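Local coordinates for protein lantibiotic dehydratase (Microbispora corallina, PDB 5EHK) that probably dehydrates serine and threonine residues of the NAI-107 precursor peptide, using glutamyl-tRNA to activate their hydroxyls before glutamate is eliminated, at residues A[287-292]-A[571-576]; A[939-944]-A[948-953]. One frame throughout, in Å; residues are numbered along the deposited sequence.

Interaction 1. Residues A[287-292]-A[571-576]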
# COMPACT_ATOMS: atom_id res chain seq x y z
N PRO A 287 14.81 -29.20 28.80
CA PRO A 287 15.91 -29.48 27.88
C PRO A 287 16.38 -28.20 27.23
O PRO A 287 15.54 -27.48 26.68
CB PRO A 287 15.28 -30.41 26.84
CG PRO A 287 14.03 -30.95 27.48
CD PRO A 287 13.55 -29.84 28.38
N PRO A 288 17.69 -27.88 27.32
CA PRO A 288 18.28 -26.64 26.79
C PRO A 288 18.20 -26.51 25.26
O PRO A 288 18.39 -25.41 24.75
CB PRO A 288 19.76 -26.75 27.21
CG PRO A 288 19.98 -28.21 27.46
CD PRO A 288 18.68 -28.73 27.99
N LEU A 289 17.92 -27.61 24.57
CA LEU A 289 18.02 -27.66 23.12
C LEU A 289 19.41 -27.24 22.64
O LEU A 289 19.55 -26.36 21.77
CB LEU A 289 16.93 -26.83 22.43
CG LEU A 289 15.51 -27.07 22.90
CD1 LEU A 289 14.54 -26.34 21.99
CD2 LEU A 289 15.19 -28.54 22.96
N ASP A 290 20.44 -27.87 23.18
CA ASP A 290 21.80 -27.55 22.77
C ASP A 290 22.43 -28.64 21.91
O ASP A 290 23.58 -28.54 21.53
CB ASP A 290 22.68 -27.30 23.98
CG ASP A 290 22.60 -28.41 25.00
OD1 ASP A 290 22.00 -29.48 24.72
OD2 ASP A 290 23.15 -28.21 26.10
N GLY A 291 21.67 -29.69 21.60
CA GLY A 291 22.20 -30.75 20.76
C GLY A 291 22.20 -32.14 21.39
O GLY A 291 22.19 -33.13 20.67
N ASP A 292 22.20 -32.20 22.72
CA ASP A 292 22.10 -33.47 23.44
C ASP A 292 20.72 -34.09 23.28
O ASP A 292 19.78 -33.44 22.85
CB ASP A 292 22.42 -33.28 24.93
CG ASP A 292 22.59 -34.61 25.69
OD1 ASP A 292 22.90 -35.65 25.05
OD2 ASP A 292 22.44 -34.60 26.95
N ALA A 571 19.35 -19.74 20.60
CA ALA A 571 18.59 -20.96 20.82
C ALA A 571 17.24 -20.60 21.44
O ALA A 571 17.19 -19.84 22.42
CB ALA A 571 19.37 -21.92 21.74
N PHE A 572 16.15 -21.10 20.88
CA PHE A 572 14.83 -20.76 21.44
C PHE A 572 13.87 -21.96 21.48
O PHE A 572 14.01 -22.93 20.74
CB PHE A 572 14.20 -19.66 20.61
CG PHE A 572 13.90 -20.07 19.21
CD1 PHE A 572 12.74 -20.77 18.92
CD2 PHE A 572 14.79 -19.79 18.20
CE1 PHE A 572 12.47 -21.18 17.63
CE2 PHE A 572 14.53 -20.19 16.91
CZ PHE A 572 13.37 -20.88 16.62
N ILE A 573 12.85 -21.87 22.33
CA ILE A 573 11.83 -22.91 22.32
C ILE A 573 10.83 -22.66 21.20
O ILE A 573 10.23 -21.60 21.11
CB ILE A 573 11.13 -23.04 23.69
CG1 ILE A 573 10.19 -24.25 23.66
CG2 ILE A 573 10.38 -21.77 24.05
CD1 ILE A 573 10.91 -25.58 23.47
N PRO A 574 10.67 -23.63 20.30
CA PRO A 574 9.73 -23.33 19.21
C PRO A 574 8.28 -23.39 19.69
O PRO A 574 7.99 -24.02 20.70
CB PRO A 574 10.03 -24.43 18.18
CG PRO A 574 11.44 -24.90 18.51
CD PRO A 574 11.54 -24.79 20.00
N ARG A 575 7.38 -22.74 18.95
CA ARG A 575 5.99 -22.56 19.36
C ARG A 575 5.21 -23.87 19.21
O ARG A 575 4.30 -24.15 19.99
CB ARG A 575 5.32 -21.45 18.56
CG ARG A 575 4.05 -20.86 19.17
CD ARG A 575 4.22 -20.53 20.66
NE ARG A 575 4.64 -19.15 20.90
CZ ARG A 575 5.88 -18.75 21.19
NH1 ARG A 575 6.90 -19.62 21.27
NH2 ARG A 575 6.11 -17.46 21.38
N SER A 576 5.58 -24.67 18.22
CA SER A 576 4.93 -25.96 18.00
C SER A 576 5.86 -27.13 18.36
O SER A 576 7.09 -27.04 18.23
CB SER A 576 4.45 -26.08 16.56
OG SER A 576 5.42 -26.67 15.72
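Leu-289 is the side chain that spans the gap to strand 566-572 and the turn that follows it. Its CB bond aims at segment 571-576; with CG anti to the carbonyl carbon (chi1 -50°), a chi2 near 180° (-171°) extends CD1 toward Ile-573 and Pro-574. CB and CG stand back from the other segment, so the contact is made by the far methyl. CD1 lies 3.7 Å from the carbonyl O of Phe-572, 3.9 Å from CD of Pro-574 and 4.0 Å from CD1 of Ile-573. The Leu-289 methyl and CD of Pro-574 reach toward each other, while Ile-573, with CG1 anti to the backbone N (chi1 -174°), extends its own CD1 to the same methyl. CD2 of Leu-289 points off this cluster. At the other end, the carbonyl O of Leu-289 faces CB of Ala-571 at 4.4 Å, a loose approach. No hydrogen bond joins the two segments directly; Arg-592, on the neighbouring strand 591-595, bonds to O of Pro-288 and touches Ala-571. The arrangement is that of an irregular loop laid by one leucine against the C-terminal end of a parallel-paired strand in a seven-stranded mixed sheet.

Interaction 2. Residues A[939-944]-A[948-953]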
# COMPACT_ATOMS: atom_id res chain seq x y z
N ARG A 939 4.74 37.75 5.82
CA ARG A 939 3.87 38.92 5.77
C ARG A 939 4.33 39.91 4.69
O ARG A 939 3.49 40.54 4.04
CB ARG A 939 3.77 39.59 7.13
CG ARG A 939 2.95 38.83 8.14
CD ARG A 939 3.03 39.48 9.52
NE ARG A 939 2.39 40.78 9.50
CZ ARG A 939 1.12 40.99 9.80
NH1 ARG A 939 0.36 39.97 10.20
NH2 ARG A 939 0.61 42.22 9.72
N LEU A 940 5.64 40.05 4.50
CA LEU A 940 6.13 40.87 3.39
C LEU A 940 5.67 40.23 2.09
O LEU A 940 5.16 40.89 1.18
CB LEU A 940 7.65 40.99 3.38
CG LEU A 940 8.31 41.74 4.55
CD1 LEU A 940 9.83 41.77 4.40
CD2 LEU A 940 7.74 43.15 4.69
N THR A 941 5.85 38.92 2.03
CA THR A 941 5.59 38.13 0.83
C THR A 941 4.12 38.16 0.32
O THR A 941 3.86 37.98 -0.88
CB THR A 941 6.16 36.71 1.04
OG1 THR A 941 7.40 36.61 0.33
CG2 THR A 941 5.20 35.62 0.63
N ARG A 942 3.17 38.43 1.21
CA ARG A 942 1.78 38.58 0.81
C ARG A 942 1.60 39.80 -0.08
O ARG A 942 0.78 39.79 -1.00
CB ARG A 942 0.85 38.70 2.03
CG ARG A 942 -0.59 39.15 1.71
CD ARG A 942 -1.41 39.45 2.97
NE ARG A 942 -1.92 38.23 3.57
CZ ARG A 942 -2.47 38.15 4.77
NH1 ARG A 942 -2.61 39.25 5.51
NH2 ARG A 942 -2.88 36.97 5.24
N ARG A 943 2.38 40.85 0.17
CA ARG A 943 2.14 42.13 -0.50
C ARG A 943 2.30 42.01 -1.99
O ARG A 943 3.26 41.41 -2.48
CB ARG A 943 3.04 43.25 0.01
CG ARG A 943 2.66 44.62 -0.59
CD ARG A 943 3.59 45.75 -0.17
NE ARG A 943 4.91 45.64 -0.79
CZ ARG A 943 5.19 45.95 -2.05
NH1 ARG A 943 4.24 46.42 -2.86
NH2 ARG A 943 6.42 45.81 -2.52
N ALA A 944 1.35 42.59 -2.71
CA ALA A 944 1.42 42.64 -4.16
C ALA A 944 2.59 43.54 -4.56
O ALA A 944 2.68 44.70 -4.14
CB ALA A 944 0.10 43.18 -4.73
N TYR A 948 10.77 39.88 -4.16
CA TYR A 948 11.43 38.61 -3.91
C TYR A 948 10.44 37.47 -3.67
O TYR A 948 9.39 37.64 -3.07
CB TYR A 948 12.37 38.76 -2.73
CG TYR A 948 13.39 39.85 -2.92
CD1 TYR A 948 14.48 39.69 -3.77
CD2 TYR A 948 13.26 41.05 -2.24
CE1 TYR A 948 15.41 40.69 -3.93
CE2 TYR A 948 14.19 42.06 -2.39
CZ TYR A 948 15.26 41.88 -3.24
OH TYR A 948 16.19 42.89 -3.38
N THR A 949 10.79 36.30 -4.19
CA THR A 949 9.99 35.11 -3.97
C THR A 949 10.31 34.53 -2.60
O THR A 949 11.25 34.95 -1.94
CB THR A 949 10.29 34.05 -5.04
OG1 THR A 949 11.67 33.67 -4.96
CG2 THR A 949 10.00 34.58 -6.45
N LEU A 950 9.52 33.56 -2.17
CA LEU A 950 9.79 32.86 -0.94
C LEU A 950 11.12 32.12 -0.99
O LEU A 950 11.87 32.14 -0.03
CB LEU A 950 8.66 31.88 -0.67
CG LEU A 950 8.32 31.52 0.78
CD1 LEU A 950 8.20 32.76 1.66
CD2 LEU A 950 7.03 30.74 0.80
N ASP A 951 11.44 31.50 -2.12
CA ASP A 951 12.71 30.78 -2.25
C ASP A 951 13.88 31.74 -2.09
O ASP A 951 14.92 31.39 -1.52
CB ASP A 951 12.82 30.05 -3.58
CG ASP A 951 11.85 28.90 -3.70
OD1 ASP A 951 10.86 28.89 -2.95
OD2 ASP A 951 12.10 27.99 -4.53
N GLU A 952 13.71 32.94 -2.61
CA GLU A 952 14.74 33.95 -2.46
C GLU A 952 14.95 34.33 -1.00
O GLU A 952 16.06 34.23 -0.49
CB GLU A 952 14.44 35.18 -3.33
CG GLU A 952 14.90 35.00 -4.78
CD GLU A 952 14.27 35.99 -5.73
OE1 GLU A 952 13.12 36.42 -5.47
OE2 GLU A 952 14.93 36.37 -6.72
N VAL A 953 13.88 34.73 -0.33
CA VAL A 953 14.02 35.17 1.06
C VAL A 953 14.51 34.02 1.92
O VAL A 953 15.22 34.24 2.91
CB VAL A 953 12.73 35.81 1.62
CG1 VAL A 953 12.18 36.83 0.63
CG2 VAL A 953 11.69 34.74 1.91
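The backbones of 939-944 and 948-953 come nearest at Thr-941 and Leu-950, whose CA atoms are 7.0 Å apart, as helix 920-942 ends and helix 950-965 begins. This is a helix-loop-helix connection, and its second helix opens with a capping box formed by Thr-949 and Glu-952. Across the contact Thr-941 carries most of the surface. Its CB bond is directed at the other segment, and OG1 lies 4.2 Å from CD1 of Leu-950, the two side chains crossing at about a right angle. In Leu-950, with CG anti to the backbone N (chi1 -151°), the turn about CB-CG (chi2 48°) brings CD1 round to Thr-941, although the CB bond runs alongside rather than across. OG1 of Thr-941 also looks at the carbonyl O of Tyr-948, but at 4.1 Å this is no hydrogen bond. Phe-946 of the connecting loop touches Leu-940, Thr-941 and Val-953, thereby bridging the two helices, and Arg-942 forms salt bridges to Asp-833 and Asp-837 of helix 828-837. In the capping box, OG1 of Thr-949 accepts from N of Glu-952 at 3.2 Å. Glu-952 returns the grip with OE1, taking N-H of Thr-949 (N to OE1 2.7 Å) nearly along its C-O bond and OG1 of Thr-949 at 3.2 Å from above the carboxylate plane, 47° out of it.

From the N terminus, the chain reaches 287-292 in the loop between strand 281-283 and helix 294-306. It then runs through 278 residues, with more helix than strand, before strand 566-572 brings 571-576 back to close interaction 1. That long loop is complete well before interaction 2 opens, so the two are in series and neither nest nor cross. Interaction 2 spans only three residues between its segments and ties consecutive helices 920-942 and 950-965 across the loop 943-949. The first contact thus joins distant parts of the N-terminal dehydratase family region, the second neighbouring helices of the C-terminal one. Their centres lie about 68 Å apart, on opposite sides of the chain's centre.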